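Local coordinates for protein CG1507-PB, isoform B (Drosophila melanogaster, PDB 5FGO) that probably binds purine-rich single-stranded DNA and RNA, this chain being its third PUR repeat, which pairs with a second copy, at residues K25-D30 with I42-N47. Residues are numbered along the deposited sequence; the frame is centred on the assembly and turned at random.
Sequences KNFYFD and ISEVKN
Glu44 OE2 receives Lys25 NZ at 2.7 Å in a salt bridge, the ammonium reaching it on the anti side and 31° out of the carboxylate plane. Lys25 turns CG between its backbone N and carbonyl carbon (chi1 48°) and then runs extended over the neighbouring strand, while Glu44 holds CG anti to its backbone N and stretches to meet it. The other carboxylate oxygen, OE1, takes the backbone N-H of Thr54 of the second subunit. Glu44 also lies alongside Phe27, both pointing the same way: its CG is 3.8 Å from Phe27 CE1, with the carboxylate and ring planes 25° apart. Further along this side, Ile42 CG2 sits over one face of the Phe29 ring, offset toward its rim and 4.0 Å from CE2; Phe63 of the second subunit packs on both residues. Strands 25-34 and 37-46 form the central beta hairpin of this PUR repeat's four-stranded antiparallel sheet, which helix 60-72 follows. Asn26 and Val45 are a hydrogen-bonded pair, with Asn26 N to Val45 O at 2.9 Å nearly straight; Tyr28 and Ser43 form the next such pair, Ser43 N reaching Tyr28 O at 2.8 Å. On the opposite side of the sheet Val45 CG2 touches the edge of the Tyr28 ring, 4.0 Å from CD2, and Asn26 OD1 is hydrogen-bonded to His19 NE2 of strand 18-22. The sheet is thus two-sided: the side with Phe27, Phe29, Ile42 and Glu44 faces the partner subunit, where Lys25 probably helps keep the buried Glu44 carboxylate ionised while its OE1 takes a hydrogen bond from that subunit.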
# COMPACT_ATOMS: atom_id res chain seq x y z
N LYS B 25 -7.32 0.80 -13.78
CA LYS B 25 -6.41 1.70 -13.07
C LYS B 25 -4.98 1.19 -13.00
O LYS B 25 -4.73 0.01 -13.15
CB LYS B 25 -6.91 2.04 -11.67
CG LYS B 25 -7.38 0.91 -10.80
CD LYS B 25 -7.92 1.51 -9.51
CE LYS B 25 -8.63 0.51 -8.66
NZ LYS B 25 -9.50 1.20 -7.71
N ASN B 26 -4.06 2.10 -12.77
CA ASN B 26 -2.67 1.74 -12.59
C ASN B 26 -2.12 2.11 -11.22
O ASN B 26 -2.38 3.20 -10.71
CB ASN B 26 -1.82 2.45 -13.65
CG ASN B 26 -2.12 1.99 -15.04
OD1 ASN B 26 -1.49 1.08 -15.55
ND2 ASN B 26 -3.08 2.62 -15.67
N PHE B 27 -1.30 1.22 -10.67
CA PHE B 27 -0.58 1.50 -9.42
C PHE B 27 0.92 1.72 -9.61
O PHE B 27 1.59 0.97 -10.32
CB PHE B 27 -0.82 0.37 -8.44
CG PHE B 27 -2.19 0.39 -7.79
CD1 PHE B 27 -2.42 1.18 -6.67
CD2 PHE B 27 -3.22 -0.40 -8.26
CE1 PHE B 27 -3.64 1.18 -6.04
CE2 PHE B 27 -4.47 -0.39 -7.63
CZ PHE B 27 -4.67 0.39 -6.52
N TYR B 28 1.44 2.76 -8.99
CA TYR B 28 2.88 3.01 -9.04
C TYR B 28 3.51 2.98 -7.69
O TYR B 28 2.92 3.43 -6.72
CB TYR B 28 3.16 4.33 -9.73
CG TYR B 28 2.71 4.31 -11.17
CD1 TYR B 28 3.51 3.75 -12.15
CD2 TYR B 28 1.47 4.80 -11.54
CE1 TYR B 28 3.11 3.70 -13.45
CE2 TYR B 28 1.05 4.77 -12.84
CZ TYR B 28 1.87 4.22 -13.79
OH TYR B 28 1.48 4.16 -15.10
N PHE B 29 4.73 2.46 -7.62
CA PHE B 29 5.52 2.39 -6.40
C PHE B 29 6.83 3.10 -6.61
O PHE B 29 7.59 2.72 -7.49
CB PHE B 29 5.81 0.94 -6.03
CG PHE B 29 4.58 0.06 -5.94
CD1 PHE B 29 3.89 -0.31 -7.10
CD2 PHE B 29 4.17 -0.46 -4.72
CE1 PHE B 29 2.78 -1.12 -7.03
CE2 PHE B 29 3.07 -1.29 -4.64
CZ PHE B 29 2.37 -1.62 -5.79
N ASP B 30 7.06 4.19 -5.90
CA ASP B 30 8.36 4.83 -5.96
C ASP B 30 8.95 5.13 -4.59
O ASP B 30 8.24 5.33 -3.62
CB ASP B 30 8.33 6.06 -6.85
CG ASP B 30 7.17 6.94 -6.59
OD1 ASP B 30 6.08 6.59 -7.10
OD2 ASP B 30 7.34 7.97 -5.90
N ILE B 42 2.73 4.96 -2.79
CA ILE B 42 1.95 4.09 -3.65
C ILE B 42 0.85 4.94 -4.29
O ILE B 42 -0.04 5.44 -3.62
CB ILE B 42 1.37 2.90 -2.89
CG1 ILE B 42 2.45 2.26 -2.04
CG2 ILE B 42 0.74 1.90 -3.86
CD1 ILE B 42 1.96 1.10 -1.23
N SER B 43 0.92 5.12 -5.60
CA SER B 43 -0.06 5.96 -6.27
C SER B 43 -1.14 5.17 -6.98
O SER B 43 -0.87 4.14 -7.57
CB SER B 43 0.64 6.87 -7.26
OG SER B 43 1.70 7.54 -6.62
N GLU B 44 -2.36 5.68 -6.92
CA GLU B 44 -3.43 5.12 -7.69
C GLU B 44 -3.74 6.18 -8.74
O GLU B 44 -4.07 7.34 -8.44
CB GLU B 44 -4.64 4.84 -6.81
CG GLU B 44 -5.75 4.03 -7.47
CD GLU B 44 -6.94 3.83 -6.55
OE1 GLU B 44 -6.85 4.10 -5.35
OE2 GLU B 44 -7.98 3.37 -7.03
N VAL B 45 -3.59 5.77 -9.99
CA VAL B 45 -3.75 6.65 -11.13
C VAL B 45 -4.73 6.06 -12.12
O VAL B 45 -4.56 4.92 -12.55
CB VAL B 45 -2.43 6.88 -11.85
CG1 VAL B 45 -2.66 7.77 -13.07
CG2 VAL B 45 -1.42 7.50 -10.91
N LYS B 46 -5.74 6.84 -12.46
CA LYS B 46 -6.71 6.46 -13.49
C LYS B 46 -6.59 7.49 -14.59
O LYS B 46 -5.76 8.39 -14.49
CB LYS B 46 -8.13 6.41 -12.96
CG LYS B 46 -8.40 5.24 -12.10
CD LYS B 46 -9.90 5.06 -11.92
CE LYS B 46 -10.55 4.50 -13.19
NZ LYS B 46 -11.18 3.15 -12.98
N ASN B 47 -7.37 7.34 -15.65
CA ASN B 47 -7.23 8.21 -16.82
C ASN B 47 -6.97 9.68 -16.53
O ASN B 47 -6.20 10.35 -17.24
CB ASN B 47 -8.46 8.17 -17.71
CG ASN B 47 -8.22 8.89 -19.00
OD1 ASN B 47 -7.12 8.83 -19.54
ND2 ASN B 47 -9.22 9.62 -19.49